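Local coordinates for protein TonB-dependent siderophore receptor (Pseudomonas aeruginosa 39016, PDB 5NEC) that probably takes up iron-siderophore complexes, and siderophore-drug conjugates, across the outer membrane with energy supplied through TonB, at residues A[445-456]-A[478-489]; A[640-648]-A[655-663]. All coordinates share one frame; numbering follows the deposited sequence.

Both contacts pair adjacent antiparallel strands of the transmembrane barrel, at separate places on its wall: their centres lie about 34 Å apart and they do not touch. Each is partly buried, with most buried residues on the plug-facing side and the outer ones nearer the surface. Contact 1 is the longer and buries more area; its outer face carries tryptophans, a phenylalanine and aliphatic side chains that overlap across the strands, while its inner face bears mostly amides and charged groups. In contact 2 large rings lie on the inner face as well, Trp644 over the glycines of the partner strand with Phe660 beside it. Backbone hydrogen bonds join both, but salt bridges mark only the inner face of contact 1.

Contact 1. Residues A[445-456]-A[478-489]; sequences EQWQVNIGARFD and SFWNWQAGLVWK
Trp447 lays one face of its indole over Trp488, the six-membered ring of the first and the five-membered ring of the second forming an offset stack with planes at 24°. Trp488 CD1 is 3.4 Å from Trp447 CZ2, and Trp488 CB adds a CH-pi contact over the same six-membered ring. With its CG beside the backbone N (chi1 -69°), Trp447 leans across to the partner strand, where its CZ3 also meets Leu486 CD2 at 4.0 Å. Farther along this outer face Phe455 CD1 sits over a face of Trp480, 3.9 Å from Trp480 NE1, with the rings oblique. Such broad apolar groups suit a surface that probably faces lipid. On the other face the extended Arg454 chain brings NE to Asp456 OD2 (2.9 Å) in a salt bridge within one strand, met on the syn side of the carboxylate. Backbone bonds in antiparallel register, such as Asn450 N to Gly485 O at 2.8 Å, join the strands. Further salt bridges, Arg454 to Glu366 and Lys489 to Asp49, satisfy charged ends on this buried, plug-facing side. Strands 426-444 and 494-503 flank the hairpin in the barrel wall, and Ser135 meets Asn481 and Gln483 from the inner side.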
loop_
_atom_site.group_PDB
_atom_site.type_symbol
_atom_site.label_atom_id
_atom_site.label_comp_id
_atom_site.label_asym_id
_atom_site.label_seq_id
_atom_site.Cartn_x
_atom_site.Cartn_y
_atom_site.Cartn_z
ATOM N N GLU A 445 28.647 -18.484 -15.214
ATOM C CA GLU A 445 27.515 -17.826 -15.895
ATOM C C GLU A 445 26.163 -18.572 -15.770
ATOM O O GLU A 445 25.129 -17.977 -16.057
ATOM C CB GLU A 445 27.841 -17.451 -17.368
ATOM C CG GLU A 445 27.913 -18.592 -18.382
ATOM C CD GLU A 445 29.326 -19.115 -18.589
ATOM O OE1 GLU A 445 30.016 -19.398 -17.579
ATOM O OE2 GLU A 445 29.748 -19.253 -19.764
ATOM N N GLN A 446 26.171 -19.843 -15.345
ATOM C CA GLN A 446 24.930 -20.596 -15.064
ATOM C C GLN A 446 24.482 -20.693 -13.598
ATOM O O GLN A 446 23.369 -21.107 -13.356
ATOM C CB GLN A 446 25.002 -22.031 -15.614
ATOM C CG GLN A 446 24.947 -22.129 -17.127
ATOM C CD GLN A 446 26.249 -22.636 -17.685
ATOM O OE1 GLN A 446 27.064 -21.877 -18.223
ATOM N NE2 GLN A 446 26.474 -23.936 -17.530
ATOM N N TRP A 447 25.322 -20.352 -12.631
ATOM C CA TRP A 447 25.000 -20.578 -11.217
ATOM C C TRP A 447 25.296 -19.364 -10.343
ATOM O O TRP A 447 26.381 -18.790 -10.424
ATOM C CB TRP A 447 25.768 -21.792 -10.688
ATOM C CG TRP A 447 25.303 -23.083 -11.265
ATOM C CD1 TRP A 447 25.886 -23.776 -12.285
ATOM C CD2 TRP A 447 24.153 -23.838 -10.871
ATOM N NE1 TRP A 447 25.169 -24.916 -12.551
ATOM C CE2 TRP A 447 24.102 -24.981 -11.696
ATOM C CE3 TRP A 447 23.156 -23.658 -9.904
ATOM C CZ2 TRP A 447 23.096 -25.944 -11.583
ATOM C CZ3 TRP A 447 22.161 -24.609 -9.791
ATOM C CH2 TRP A 447 22.137 -25.741 -10.624
ATOM N N GLN A 448 24.321 -18.983 -9.516
ATOM C CA GLN A 448 24.475 -17.920 -8.517
ATOM C C GLN A 448 23.921 -18.377 -7.171
ATOM O O GLN A 448 22.941 -19.120 -7.128
ATOM C CB GLN A 448 23.719 -16.666 -8.935
ATOM C CG GLN A 448 24.074 -16.145 -10.311
ATOM C CD GLN A 448 23.265 -14.941 -10.738
ATOM O OE1 GLN A 448 22.883 -14.847 -11.902
ATOM N NE2 GLN A 448 23.004 -14.007 -9.814
ATOM N N VAL A 449 24.542 -17.926 -6.084
ATOM C CA VAL A 449 24.061 -18.196 -4.730
ATOM C C VAL A 449 23.852 -16.881 -4.007
ATOM O O VAL A 449 24.732 -16.034 -4.034
ATOM C CB VAL A 449 25.066 -19.045 -3.937
ATOM C CG1 VAL A 449 24.667 -19.136 -2.468
ATOM C CG2 VAL A 449 25.168 -20.429 -4.548
ATOM N N ASN A 450 22.690 -16.728 -3.363
ATOM C CA ASN A 450 22.351 -15.570 -2.513
ATOM C C ASN A 450 22.277 -16.024 -1.070
ATOM O O ASN A 450 21.631 -17.007 -0.775
ATOM C CB ASN A 450 20.987 -14.973 -2.876
ATOM C CG ASN A 450 21.015 -14.210 -4.192
ATOM O OD1 ASN A 450 20.601 -13.055 -4.269
ATOM N ND2 ASN A 450 21.499 -14.859 -5.243
ATOM N N ILE A 451 22.939 -15.302 -0.177
ATOM C CA ILE A 451 22.794 -15.486 1.258
ATOM C C ILE A 451 22.534 -14.120 1.872
ATOM O O ILE A 451 23.048 -13.107 1.389
ATOM C CB ILE A 451 24.016 -16.169 1.893
ATOM C CG1 ILE A 451 25.309 -15.401 1.588
ATOM C CG2 ILE A 451 24.116 -17.601 1.382
ATOM C CD1 ILE A 451 26.533 -15.960 2.282
ATOM N N GLY A 452 21.703 -14.090 2.912
ATOM C CA GLY A 452 21.348 -12.852 3.608
ATOM C C GLY A 452 21.045 -13.136 5.070
ATOM O O GLY A 452 20.410 -14.141 5.395
ATOM N N ALA A 453 21.495 -12.255 5.951
ATOM C CA ALA A 453 21.144 -12.327 7.363
ATOM C C ALA A 453 20.814 -10.936 7.904
ATOM O O ALA A 453 21.213 -9.919 7.343
ATOM C CB ALA A 453 22.257 -12.985 8.176
ATOM N N ARG A 454 20.064 -10.920 9.001
ATOM C CA ARG A 454 19.651 -9.696 9.679
ATOM C C ARG A 454 19.366 -9.982 11.155
ATOM O O ARG A 454 18.715 -10.966 11.481
ATOM C CB ARG A 454 18.402 -9.100 9.021
ATOM C CG ARG A 454 18.202 -7.643 9.391
ATOM C CD ARG A 454 16.804 -7.137 9.101
ATOM N NE ARG A 454 16.660 -5.759 9.584
ATOM C CZ ARG A 454 17.016 -4.661 8.909
ATOM N NH1 ARG A 454 17.529 -4.734 7.665
ATOM N NH2 ARG A 454 16.840 -3.470 9.496
ATOM N N PHE A 455 19.871 -9.117 12.027
ATOM C CA PHE A 455 19.603 -9.131 13.463
ATOM C C PHE A 455 19.021 -7.775 13.869
ATOM O O PHE A 455 19.639 -6.750 13.615
ATOM C CB PHE A 455 20.888 -9.390 14.246
ATOM C CG PHE A 455 20.711 -9.308 15.733
ATOM C CD1 PHE A 455 19.934 -10.251 16.407
ATOM C CD2 PHE A 455 21.306 -8.279 16.464
ATOM C CE1 PHE A 455 19.770 -10.184 17.782
ATOM C CE2 PHE A 455 21.137 -8.197 17.844
ATOM C CZ PHE A 455 20.364 -9.153 18.503
ATOM N N ASP A 456 17.833 -7.780 14.485
ATOM C CA ASP A 456 17.175 -6.571 15.000
ATOM C C ASP A 456 17.041 -6.652 16.505
ATOM O O ASP A 456 16.670 -7.691 17.033
ATOM C CB ASP A 456 15.765 -6.427 14.441
ATOM C CG ASP A 456 15.746 -5.954 13.011
ATOM O OD1 ASP A 456 15.738 -4.719 12.807
ATOM O OD2 ASP A 456 15.744 -6.814 12.100
ATOM N N SER A 478 14.464 -9.289 20.411
ATOM C CA SER A 478 15.227 -9.310 19.180
ATOM C C SER A 478 14.621 -10.241 18.150
ATOM O O SER A 478 13.757 -11.050 18.450
ATOM C CB SER A 478 16.688 -9.640 19.453
ATOM O OG SER A 478 16.794 -10.767 20.275
ATOM N N PHE A 479 15.076 -10.066 16.920
ATOM C CA PHE A 479 14.535 -10.757 15.767
ATOM C C PHE A 479 15.727 -11.192 14.890
ATOM O O PHE A 479 16.456 -10.351 14.376
ATOM C CB PHE A 479 13.573 -9.806 15.041
ATOM C CG PHE A 479 12.725 -10.469 13.994
ATOM C CD1 PHE A 479 11.686 -11.338 14.357
ATOM C CD2 PHE A 479 12.949 -10.222 12.628
ATOM C CE1 PHE A 479 10.891 -11.940 13.382
ATOM C CE2 PHE A 479 12.159 -10.826 11.652
ATOM C CZ PHE A 479 11.125 -11.680 12.030
ATOM N N TRP A 480 15.961 -12.508 14.810
ATOM C CA TRP A 480 16.949 -13.105 13.897
ATOM C C TRP A 480 16.243 -13.431 12.600
ATOM O O TRP A 480 15.074 -13.805 12.594
ATOM C CB TRP A 480 17.570 -14.389 14.468
ATOM C CG TRP A 480 18.966 -14.207 15.009
ATOM C CD1 TRP A 480 19.344 -14.221 16.326
ATOM C CD2 TRP A 480 20.176 -13.988 14.248
ATOM N NE1 TRP A 480 20.710 -14.025 16.433
ATOM C CE2 TRP A 480 21.245 -13.885 15.178
ATOM C CE3 TRP A 480 20.462 -13.875 12.874
ATOM C CZ2 TRP A 480 22.573 -13.656 14.780
ATOM C CZ3 TRP A 480 21.785 -13.655 12.477
ATOM C CH2 TRP A 480 22.824 -13.550 13.431
ATOM N N ASN A 481 16.944 -13.278 11.496
ATOM C CA ASN A 481 16.361 -13.553 10.199
ATOM C C ASN A 481 17.454 -13.885 9.177
ATOM O O ASN A 481 18.472 -13.214 9.132
ATOM C CB ASN A 481 15.551 -12.338 9.767
ATOM C CG ASN A 481 15.024 -12.479 8.382
ATOM O OD1 ASN A 481 15.428 -11.745 7.483
ATOM N ND2 ASN A 481 14.138 -13.454 8.181
ATOM N N TRP A 482 17.262 -14.938 8.391
ATOM C CA TRP A 482 18.220 -15.268 7.344
ATOM C C TRP A 482 17.607 -16.012 6.181
ATOM O O TRP A 482 16.567 -16.646 6.321
ATOM C CB TRP A 482 19.438 -16.019 7.905
ATOM C CG TRP A 482 19.215 -17.415 8.369
ATOM C CD1 TRP A 482 18.934 -17.817 9.641
ATOM C CD2 TRP A 482 19.322 -18.618 7.579
ATOM N NE1 TRP A 482 18.833 -19.197 9.694
ATOM C CE2 TRP A 482 19.068 -19.712 8.447
ATOM C CE3 TRP A 482 19.604 -18.878 6.223
ATOM C CZ2 TRP A 482 19.085 -21.049 8.000
ATOM C CZ3 TRP A 482 19.619 -20.213 5.776
ATOM C CH2 TRP A 482 19.362 -21.277 6.666
ATOM N N GLN A 483 18.255 -15.899 5.022
ATOM C CA GLN A 483 17.745 -16.519 3.805
ATOM C C GLN A 483 18.841 -16.907 2.839
ATOM O O GLN A 483 19.916 -16.311 2.837
ATOM C CB GLN A 483 16.756 -15.588 3.109
ATOM C CG GLN A 483 17.390 -14.328 2.560
ATOM C CD GLN A 483 16.381 -13.328 2.081
ATOM O OE1 GLN A 483 16.466 -12.152 2.435
ATOM N NE2 GLN A 483 15.418 -13.777 1.266
ATOM N N ALA A 484 18.529 -17.899 2.012
ATOM C CA ALA A 484 19.443 -18.427 1.022
ATOM C C ALA A 484 18.700 -18.719 -0.268
ATOM O O ALA A 484 17.578 -19.231 -0.239
ATOM C CB ALA A 484 20.097 -19.687 1.539
ATOM N N GLY A 485 19.332 -18.389 -1.396
ATOM C CA GLY A 485 18.770 -18.639 -2.719
ATOM C C GLY A 485 19.789 -19.232 -3.676
ATOM O O GLY A 485 20.984 -18.969 -3.575
ATOM N N LEU A 486 19.294 -20.043 -4.603
ATOM C CA LEU A 486 20.099 -20.690 -5.631
ATOM C C LEU A 486 19.442 -20.389 -6.972
ATOM O O LEU A 486 18.241 -20.571 -7.110
ATOM C CB LEU A 486 20.125 -22.195 -5.371
ATOM C CG LEU A 486 20.978 -23.057 -6.298
ATOM C CD1 LEU A 486 22.455 -22.780 -6.058
ATOM C CD2 LEU A 486 20.655 -24.533 -6.099
ATOM N N VAL A 487 20.227 -19.924 -7.943
ATOM C CA VAL A 487 19.729 -19.609 -9.284
ATOM C C VAL A 487 20.509 -20.411 -10.331
ATOM O O VAL A 487 21.729 -20.379 -10.341
ATOM C CB VAL A 487 19.862 -18.109 -9.582
ATOM C CG1 VAL A 487 19.242 -17.747 -10.930
ATOM C CG2 VAL A 487 19.207 -17.321 -8.475
ATOM N N TRP A 488 19.788 -21.132 -11.190
ATOM C CA TRP A 488 20.355 -21.834 -12.337
ATOM C C TRP A 488 19.868 -21.116 -13.591
ATOM O O TRP A 488 18.670 -20.914 -13.754
ATOM C CB TRP A 488 19.918 -23.314 -12.363
ATOM C CG TRP A 488 20.460 -24.102 -13.553
ATOM C CD1 TRP A 488 21.739 -24.094 -14.028
ATOM C CD2 TRP A 488 19.728 -24.999 -14.402
ATOM N NE1 TRP A 488 21.847 -24.917 -15.116
ATOM C CE2 TRP A 488 20.631 -25.488 -15.367
ATOM C CE3 TRP A 488 18.400 -25.438 -14.434
ATOM C CZ2 TRP A 488 20.253 -26.396 -16.351
ATOM C CZ3 TRP A 488 18.018 -26.333 -15.415
ATOM C CH2 TRP A 488 18.944 -26.805 -16.362
ATOM N N LYS A 489 20.798 -20.728 -14.459
ATOM C CA LYS A 489 20.489 -20.092 -15.737
ATOM C C LYS A 489 20.891 -21.027 -16.888
ATOM O O LYS A 489 22.052 -21.043 -17.302
ATOM C CB LYS A 489 21.200 -18.748 -15.833
ATOM C CG LYS A 489 20.800 -17.775 -14.727
ATOM C CD LYS A 489 21.543 -16.451 -14.831
ATOM C CE LYS A 489 21.171 -15.639 -16.071
ATOM N NZ LYS A 489 19.695 -15.444 -16.242
#

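Contact 2. Residues A[640-648]-A[655-663]; sequences SFSLWTTYD and IGGGAFYVD
A beta hairpin of the barrel wall, strands 639-650 and 653-666, supplies this contact, in which Trp644 spreads its indole over the glycine run of the opposite strand. Gly657 O stands over one face of that ring, 3.3 Å from Trp644 CE3 and offset toward the rim. The torsion that sets Trp644 CG opposite the backbone N (chi1 180°) carries the ring toward this strand. Gly658, with no side chain, lets the indole and the Phe660 ring come down close to the backbone. On the same face Phe660 meets Trp644 obliquely, CZ to CE3 at 4.3 Å, while Ser642 OG lies in the plane of the Phe660 ring at its edge, 3.7 Å from CD1. Ser642 is buried there, and a hydrogen bond to Arg75 O satisfies its hydroxyl. The indole N-H of Trp644 is bonded to Tyr33 OH. The other face carries Phe641 and Tyr661, whose CB atoms are 4.3 Å apart. Paired backbone bonds close the ladder: Thr645 N to Gly657 O and Gly657 N to Thr645 O are each 3.0 Å. Antiparallel hairpins in series build outer-membrane barrels generally; an inner face packed against a plug marks the TonB-dependent receptors.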
loop_
_atom_site.group_PDB
_atom_site.type_symbol
_atom_site.label_atom_id
_atom_site.label_comp_id
_atom_site.label_asym_id
_atom_site.label_seq_id
_atom_site.Cartn_x
_atom_site.Cartn_y
_atom_site.Cartn_z
ATOM N N SER A 640 -6.959 -14.623 -7.402
ATOM C CA SER A 640 -7.091 -13.268 -7.944
ATOM C C SER A 640 -6.327 -13.140 -9.243
ATOM O O SER A 640 -5.347 -13.845 -9.478
ATOM C CB SER A 640 -6.660 -12.197 -6.918
ATOM O OG SER A 640 -5.472 -12.565 -6.228
ATOM N N PHE A 641 -6.817 -12.260 -10.099
ATOM C CA PHE A 641 -6.282 -12.090 -11.436
ATOM C C PHE A 641 -6.353 -10.604 -11.785
ATOM O O PHE A 641 -7.400 -9.965 -11.613
ATOM C CB PHE A 641 -7.095 -12.963 -12.431
ATOM C CG PHE A 641 -6.767 -12.720 -13.893
ATOM C CD1 PHE A 641 -7.368 -11.676 -14.599
ATOM C CD2 PHE A 641 -5.860 -13.542 -14.568
ATOM C CE1 PHE A 641 -7.069 -11.454 -15.936
ATOM C CE2 PHE A 641 -5.558 -13.320 -15.914
ATOM C CZ PHE A 641 -6.165 -12.273 -16.599
ATOM N N SER A 642 -5.238 -10.059 -12.264
ATOM C CA SER A 642 -5.164 -8.680 -12.730
ATOM C C SER A 642 -4.531 -8.676 -14.113
ATOM O O SER A 642 -3.475 -9.281 -14.312
ATOM C CB SER A 642 -4.309 -7.836 -11.774
ATOM O OG SER A 642 -4.870 -7.768 -10.461
ATOM N N LEU A 643 -5.184 -8.019 -15.065
ATOM C CA LEU A 643 -4.681 -7.859 -16.419
ATOM C C LEU A 643 -4.809 -6.393 -16.757
ATOM O O LEU A 643 -5.910 -5.854 -16.681
ATOM C CB LEU A 643 -5.522 -8.663 -17.416
ATOM C CG LEU A 643 -5.241 -8.397 -18.913
ATOM C CD1 LEU A 643 -3.804 -8.736 -19.250
ATOM C CD2 LEU A 643 -6.178 -9.183 -19.808
ATOM N N TRP A 644 -3.698 -5.754 -17.123
ATOM C CA TRP A 644 -3.717 -4.405 -17.696
ATOM C C TRP A 644 -3.000 -4.460 -19.037
ATOM O O TRP A 644 -1.887 -4.985 -19.125
ATOM C CB TRP A 644 -3.030 -3.384 -16.786
ATOM C CG TRP A 644 -3.052 -2.007 -17.376
ATOM C CD1 TRP A 644 -2.023 -1.360 -17.990
ATOM C CD2 TRP A 644 -4.175 -1.126 -17.433
ATOM N NE1 TRP A 644 -2.428 -0.119 -18.413
ATOM C CE2 TRP A 644 -3.747 0.049 -18.088
ATOM C CE3 TRP A 644 -5.502 -1.209 -16.976
ATOM C CZ2 TRP A 644 -4.604 1.139 -18.314
ATOM C CZ3 TRP A 644 -6.352 -0.132 -17.187
ATOM C CH2 TRP A 644 -5.898 1.036 -17.854
ATOM N N THR A 645 -3.632 -3.909 -20.073
ATOM C CA THR A 645 -3.065 -3.923 -21.411
ATOM C C THR A 645 -3.335 -2.641 -22.195
ATOM O O THR A 645 -4.408 -2.046 -22.070
ATOM C CB THR A 645 -3.571 -5.143 -22.200
ATOM O OG1 THR A 645 -2.859 -5.222 -23.433
ATOM C CG2 THR A 645 -5.069 -5.072 -22.498
ATOM N N THR A 646 -2.344 -2.216 -22.985
ATOM C CA THR A 646 -2.511 -1.102 -23.918
ATOM C C THR A 646 -2.090 -1.505 -25.318
ATOM O O THR A 646 -1.207 -2.346 -25.502
ATOM C CB THR A 646 -1.726 0.145 -23.483
ATOM O OG1 THR A 646 -0.342 -0.174 -23.317
ATOM C CG2 THR A 646 -2.303 0.690 -22.180
ATOM N N TYR A 647 -2.751 -0.900 -26.301
ATOM C CA TYR A 647 -2.475 -1.151 -27.708
ATOM C C TYR A 647 -2.317 0.181 -28.441
ATOM O O TYR A 647 -3.214 1.023 -28.375
ATOM C CB TYR A 647 -3.597 -1.979 -28.337
ATOM C CG TYR A 647 -3.210 -2.552 -29.679
ATOM C CD1 TYR A 647 -2.394 -3.688 -29.754
ATOM C CD2 TYR A 647 -3.635 -1.954 -30.874
ATOM C CE1 TYR A 647 -2.035 -4.224 -30.982
ATOM C CE2 TYR A 647 -3.269 -2.475 -32.105
ATOM C CZ TYR A 647 -2.471 -3.610 -32.153
ATOM O OH TYR A 647 -2.096 -4.146 -33.360
ATOM N N ASP A 648 -1.173 0.370 -29.111
ATOM C CA ASP A 648 -0.917 1.539 -29.976
ATOM C C ASP A 648 -1.653 1.367 -31.318
ATOM O O ASP A 648 -1.058 1.032 -32.337
ATOM C CB ASP A 648 0.601 1.755 -30.169
ATOM C CG ASP A 648 1.331 2.136 -28.846
ATOM O OD1 ASP A 648 0.684 2.248 -27.790
ATOM O OD2 ASP A 648 2.566 2.345 -28.853
ATOM N N ILE A 655 -5.218 2.839 -27.022
ATOM C CA ILE A 655 -6.370 2.386 -26.260
ATOM C C ILE A 655 -5.911 1.301 -25.322
ATOM O O ILE A 655 -4.868 0.681 -25.535
ATOM C CB ILE A 655 -7.534 1.860 -27.144
ATOM C CG1 ILE A 655 -7.140 0.638 -27.985
ATOM C CG2 ILE A 655 -8.054 2.962 -28.052
ATOM C CD1 ILE A 655 -8.354 -0.121 -28.502
ATOM N N GLY A 656 -6.701 1.066 -24.283
ATOM C CA GLY A 656 -6.360 0.064 -23.285
ATOM C C GLY A 656 -7.476 -0.279 -22.334
ATOM O O GLY A 656 -8.509 0.390 -22.293
ATOM N N GLY A 657 -7.254 -1.336 -21.565
ATOM C CA GLY A 657 -8.182 -1.711 -20.528
ATOM C C GLY A 657 -7.591 -2.630 -19.493
ATOM O O GLY A 657 -6.426 -3.018 -19.581
ATOM N N GLY A 658 -8.406 -2.953 -18.496
ATOM C CA GLY A 658 -8.037 -3.924 -17.503
ATOM C C GLY A 658 -9.215 -4.757 -17.071
ATOM O O GLY A 658 -10.340 -4.279 -17.072
ATOM N N ALA A 659 -8.938 -6.007 -16.722
ATOM C CA ALA A 659 -9.908 -6.897 -16.110
ATOM C C ALA A 659 -9.295 -7.382 -14.803
ATOM O O ALA A 659 -8.150 -7.848 -14.783
ATOM C CB ALA A 659 -10.203 -8.071 -17.021
ATOM N N PHE A 660 -10.055 -7.267 -13.713
ATOM C CA PHE A 660 -9.557 -7.635 -12.394
ATOM C C PHE A 660 -10.567 -8.550 -11.731
ATOM O O PHE A 660 -11.730 -8.194 -11.631
ATOM C CB PHE A 660 -9.325 -6.377 -11.551
ATOM C CG PHE A 660 -8.506 -5.325 -12.249
ATOM C CD1 PHE A 660 -7.126 -5.391 -12.248
ATOM C CD2 PHE A 660 -9.123 -4.284 -12.941
ATOM C CE1 PHE A 660 -6.367 -4.429 -12.906
ATOM C CE2 PHE A 660 -8.374 -3.327 -13.605
ATOM C CZ PHE A 660 -6.992 -3.401 -13.593
ATOM N N TYR A 661 -10.127 -9.727 -11.300
ATOM C CA TYR A 661 -10.958 -10.620 -10.495
ATOM C C TYR A 661 -10.379 -10.755 -9.075
ATOM O O TYR A 661 -9.162 -10.875 -8.893
ATOM C CB TYR A 661 -11.111 -11.991 -11.176
ATOM C CG TYR A 661 -11.842 -13.002 -10.328
ATOM C CD1 TYR A 661 -13.235 -13.022 -10.280
ATOM C CD2 TYR A 661 -11.139 -13.926 -9.541
ATOM C CE1 TYR A 661 -13.908 -13.936 -9.497
ATOM C CE2 TYR A 661 -11.806 -14.849 -8.754
ATOM C CZ TYR A 661 -13.193 -14.847 -8.744
ATOM O OH TYR A 661 -13.871 -15.740 -7.962
ATOM N N VAL A 662 -11.254 -10.706 -8.075
ATOM C CA VAL A 662 -10.883 -11.028 -6.693
ATOM C C VAL A 662 -11.946 -11.985 -6.149
ATOM O O VAL A 662 -13.120 -11.678 -6.200
ATOM C CB VAL A 662 -10.784 -9.768 -5.788
ATOM C CG1 VAL A 662 -10.492 -10.158 -4.348
ATOM C CG2 VAL A 662 -9.713 -8.818 -6.285
ATOM N N ASP A 663 -11.502 -13.122 -5.622
ATOM C CA ASP A 663 -12.364 -14.161 -5.028
ATOM C C ASP A 663 -12.963 -13.619 -3.721
ATOM O O ASP A 663 -12.587 -12.537 -3.265
ATOM C CB ASP A 663 -11.494 -15.396 -4.749
ATOM C CG ASP A 663 -12.255 -16.692 -4.680
ATOM O OD1 ASP A 663 -13.469 -16.697 -4.384
ATOM O OD2 ASP A 663 -11.597 -17.734 -4.903
#